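Long-range contact in fibrinogen binding protein (Staphylococcus aureus subsp. aureus Mu50, PDB 3DOA), which probably binds fibrinogen and is related to the N-terminal and middle domains of NFACT proteins: residues 134-143 with 153-161. Residues are numbered along the deposited sequence; the frame is centred on the assembly and turned at random.
Sequences NRKIIEGFKH and TVMPGFNYE
Ile137 points into the loop 153-161, its CD1 reaching Val154 CG1 at 4.2 Å and Phe158 CB at 4.1 Å, while its CG1 lies against Tyr160 CB. With CG1 anti to the carbonyl carbon (chi1 -68°), the delta methyl is carried in among Val154, Met155 and Phe158. Two backbone hydrogen bonds join the segments beside it: Ile137 N donates to Phe158 O, and Tyr160 N donates to Arg135 O at 2.9 Å. Together they frame a single beta bridge between Lys136 and Asn159, so the irregular loop meets the chain at the start of strand 137-140, an edge strand of a five-stranded antiparallel sheet, on the edge that Leu130 of strand 127-132 does not use. On the edge turned to strand 127-132, Ile138 and Glu139 both face Leu130, a classic beta bulge. From the bulge residue Glu139, OE1 accepts from two donors: Gly140 N on its anti lone pair and, on the syn side, His143 NE2 at 2.7 Å, 22° out of the carboxylate plane. The acceptor lies close to the imidazole plane, which would help fix the ring's rotation. Pro156 packs alongside Glu139, Pro156 CG 3.6 Å from Glu139 OE1, and crosses His143 at about a right angle; the Met155 side chain also crosses that of His143 at about a right angle, its CE 3.5 Å from His143 ND1. At the other end, Arg135 and Tyr160 run side by side, guanidinium and ring planes 78° apart, with Arg135 NH2 3.7 Å from Tyr160 CD2; the same NH2 is salt-bridged to Glu100, and Tyr160 OH is hydrogen-bonded to Glu120.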
# COMPACT_ATOMS: atom_id res chain seq x y z
N ASN A 134 -8.28 -15.59 -14.16
CA ASN A 134 -8.18 -14.84 -15.42
C ASN A 134 -8.42 -13.30 -15.36
O ASN A 134 -8.59 -12.67 -16.40
CB ASN A 134 -9.10 -15.49 -16.41
CG ASN A 134 -8.83 -16.99 -16.53
OD1 ASN A 134 -7.68 -17.44 -16.46
ND2 ASN A 134 -9.91 -17.78 -16.69
N ARG A 135 -8.42 -12.72 -14.13
CA ARG A 135 -8.74 -11.32 -13.88
C ARG A 135 -10.18 -10.86 -14.23
O ARG A 135 -10.41 -9.69 -14.43
CB ARG A 135 -7.76 -10.41 -14.65
CG ARG A 135 -6.26 -10.87 -14.76
CD ARG A 135 -5.46 -10.88 -13.45
NE ARG A 135 -5.01 -9.54 -13.08
CZ ARG A 135 -4.59 -9.16 -11.87
NH1 ARG A 135 -4.54 -10.02 -10.86
NH2 ARG A 135 -4.26 -7.91 -11.65
N LYS A 136 -11.13 -11.78 -14.36
CA LYS A 136 -12.55 -11.40 -14.55
C LYS A 136 -12.90 -10.82 -13.17
O LYS A 136 -12.58 -11.44 -12.14
CB LYS A 136 -13.42 -12.63 -14.91
CG LYS A 136 -14.74 -12.46 -15.86
CD LYS A 136 -15.76 -13.75 -15.78
CE LYS A 136 -17.07 -13.69 -16.73
NZ LYS A 136 -18.49 -14.15 -16.24
N ILE A 137 -13.47 -9.63 -13.12
CA ILE A 137 -13.82 -9.00 -11.84
C ILE A 137 -15.01 -9.74 -11.29
O ILE A 137 -16.01 -9.77 -11.94
CB ILE A 137 -14.34 -7.55 -11.98
CG1 ILE A 137 -13.25 -6.59 -12.43
CG2 ILE A 137 -15.01 -7.09 -10.63
CD1 ILE A 137 -13.86 -5.30 -12.92
N ILE A 138 -14.93 -10.32 -10.11
CA ILE A 138 -16.11 -10.91 -9.50
C ILE A 138 -16.95 -9.82 -8.85
O ILE A 138 -18.14 -9.74 -9.08
CB ILE A 138 -15.73 -12.01 -8.47
CG1 ILE A 138 -15.13 -13.20 -9.24
CG2 ILE A 138 -16.92 -12.37 -7.56
CD1 ILE A 138 -14.17 -13.94 -8.52
N GLU A 139 -16.32 -8.96 -8.04
CA GLU A 139 -17.05 -7.83 -7.37
C GLU A 139 -16.09 -6.73 -7.00
O GLU A 139 -14.87 -6.95 -6.91
CB GLU A 139 -17.86 -8.32 -6.13
CG GLU A 139 -18.96 -7.43 -5.53
CD GLU A 139 -19.81 -6.63 -6.52
OE1 GLU A 139 -19.26 -5.85 -7.33
OE2 GLU A 139 -21.06 -6.71 -6.44
N GLY A 140 -16.67 -5.54 -6.84
CA GLY A 140 -15.99 -4.30 -6.46
C GLY A 140 -16.62 -3.59 -5.28
O GLY A 140 -17.84 -3.28 -5.28
N PHE A 141 -15.82 -3.29 -4.26
CA PHE A 141 -16.36 -2.53 -3.17
C PHE A 141 -16.91 -1.23 -3.73
O PHE A 141 -17.82 -0.71 -3.19
CB PHE A 141 -15.32 -2.26 -2.12
CG PHE A 141 -15.86 -2.17 -0.68
CD1 PHE A 141 -17.18 -2.04 -0.41
CD2 PHE A 141 -14.98 -2.18 0.40
CE1 PHE A 141 -17.60 -1.99 0.89
CE2 PHE A 141 -15.40 -2.13 1.68
CZ PHE A 141 -16.68 -2.03 1.95
N LYS A 142 -16.37 -0.72 -4.82
CA LYS A 142 -16.96 0.40 -5.54
C LYS A 142 -16.99 0.12 -7.04
O LYS A 142 -16.01 -0.37 -7.60
CB LYS A 142 -16.12 1.67 -5.32
CG LYS A 142 -16.73 2.82 -4.49
CD LYS A 142 -15.63 3.70 -3.78
CE LYS A 142 -14.74 4.55 -4.76
NZ LYS A 142 -13.60 5.27 -4.09
N HIS A 143 -18.08 0.50 -7.69
CA HIS A 143 -18.24 0.35 -9.14
C HIS A 143 -17.89 1.60 -9.97
O HIS A 143 -18.35 2.68 -9.67
CB HIS A 143 -19.70 -0.04 -9.47
CG HIS A 143 -20.04 -1.45 -9.10
ND1 HIS A 143 -21.22 -2.05 -9.49
CD2 HIS A 143 -19.36 -2.38 -8.37
CE1 HIS A 143 -21.26 -3.27 -8.98
NE2 HIS A 143 -20.14 -3.50 -8.31
N THR A 153 -13.68 0.16 -16.51
CA THR A 153 -14.96 -0.20 -15.95
C THR A 153 -14.67 -1.18 -14.84
O THR A 153 -13.85 -2.05 -14.99
CB THR A 153 -15.89 -0.87 -16.97
OG1 THR A 153 -16.05 -0.04 -18.12
CG2 THR A 153 -17.23 -1.09 -16.39
N VAL A 154 -15.35 -1.03 -13.72
CA VAL A 154 -15.10 -1.88 -12.58
C VAL A 154 -16.47 -2.34 -12.15
O VAL A 154 -17.08 -1.82 -11.21
CB VAL A 154 -14.24 -1.20 -11.47
CG1 VAL A 154 -14.21 -2.09 -10.17
CG2 VAL A 154 -12.81 -0.94 -12.04
N MET A 155 -16.97 -3.28 -12.96
CA MET A 155 -18.21 -4.00 -12.68
C MET A 155 -17.90 -5.52 -12.83
O MET A 155 -16.89 -5.87 -13.49
CB MET A 155 -19.34 -3.51 -13.58
CG MET A 155 -19.54 -2.00 -13.57
SD MET A 155 -21.10 -1.46 -14.31
CE MET A 155 -22.02 -1.26 -12.78
N PRO A 156 -18.72 -6.39 -12.19
CA PRO A 156 -18.55 -7.85 -12.16
C PRO A 156 -18.49 -8.56 -13.53
O PRO A 156 -17.99 -9.71 -13.66
CB PRO A 156 -19.80 -8.32 -11.38
CG PRO A 156 -20.10 -7.25 -10.51
CD PRO A 156 -19.92 -6.03 -11.42
N GLY A 157 -18.97 -7.97 -14.59
CA GLY A 157 -18.55 -8.59 -15.83
C GLY A 157 -17.04 -8.71 -16.20
O GLY A 157 -16.63 -9.63 -16.88
N PHE A 158 -16.23 -7.76 -15.78
CA PHE A 158 -15.24 -7.24 -16.70
C PHE A 158 -13.88 -7.59 -16.28
O PHE A 158 -13.68 -7.98 -15.15
CB PHE A 158 -15.34 -5.73 -16.68
CG PHE A 158 -16.57 -5.24 -17.27
CD1 PHE A 158 -16.56 -4.63 -18.53
CD2 PHE A 158 -17.79 -5.41 -16.62
CE1 PHE A 158 -17.76 -4.20 -19.14
CE2 PHE A 158 -18.98 -4.97 -17.21
CZ PHE A 158 -18.96 -4.37 -18.47
N ASN A 159 -12.92 -7.37 -17.17
CA ASN A 159 -11.52 -7.63 -16.81
C ASN A 159 -10.89 -6.51 -16.05
O ASN A 159 -10.91 -5.40 -16.52
CB ASN A 159 -10.68 -7.86 -18.06
CG ASN A 159 -11.14 -9.08 -18.84
OD1 ASN A 159 -11.55 -10.11 -18.26
ND2 ASN A 159 -11.08 -8.97 -20.17
N TYR A 160 -10.30 -6.79 -14.91
CA TYR A 160 -9.53 -5.76 -14.21
C TYR A 160 -8.37 -5.25 -15.02
O TYR A 160 -7.53 -6.01 -15.47
CB TYR A 160 -8.95 -6.27 -12.93
CG TYR A 160 -8.04 -5.31 -12.16
CD1 TYR A 160 -8.51 -4.59 -11.07
CD2 TYR A 160 -6.69 -5.21 -12.44
CE1 TYR A 160 -7.70 -3.77 -10.34
CE2 TYR A 160 -5.86 -4.38 -11.70
CZ TYR A 160 -6.37 -3.66 -10.64
OH TYR A 160 -5.56 -2.87 -9.87
N GLU A 161 -8.31 -3.92 -15.05
CA GLU A 161 -7.23 -3.11 -15.60
C GLU A 161 -6.65 -2.18 -14.56
O GLU A 161 -7.36 -1.51 -13.84
CB GLU A 161 -7.78 -2.21 -16.67
CG GLU A 161 -8.45 -2.92 -17.76
CD GLU A 161 -7.70 -2.80 -19.02
OE1 GLU A 161 -7.96 -1.83 -19.75
OE2 GLU A 161 -6.84 -3.66 -19.29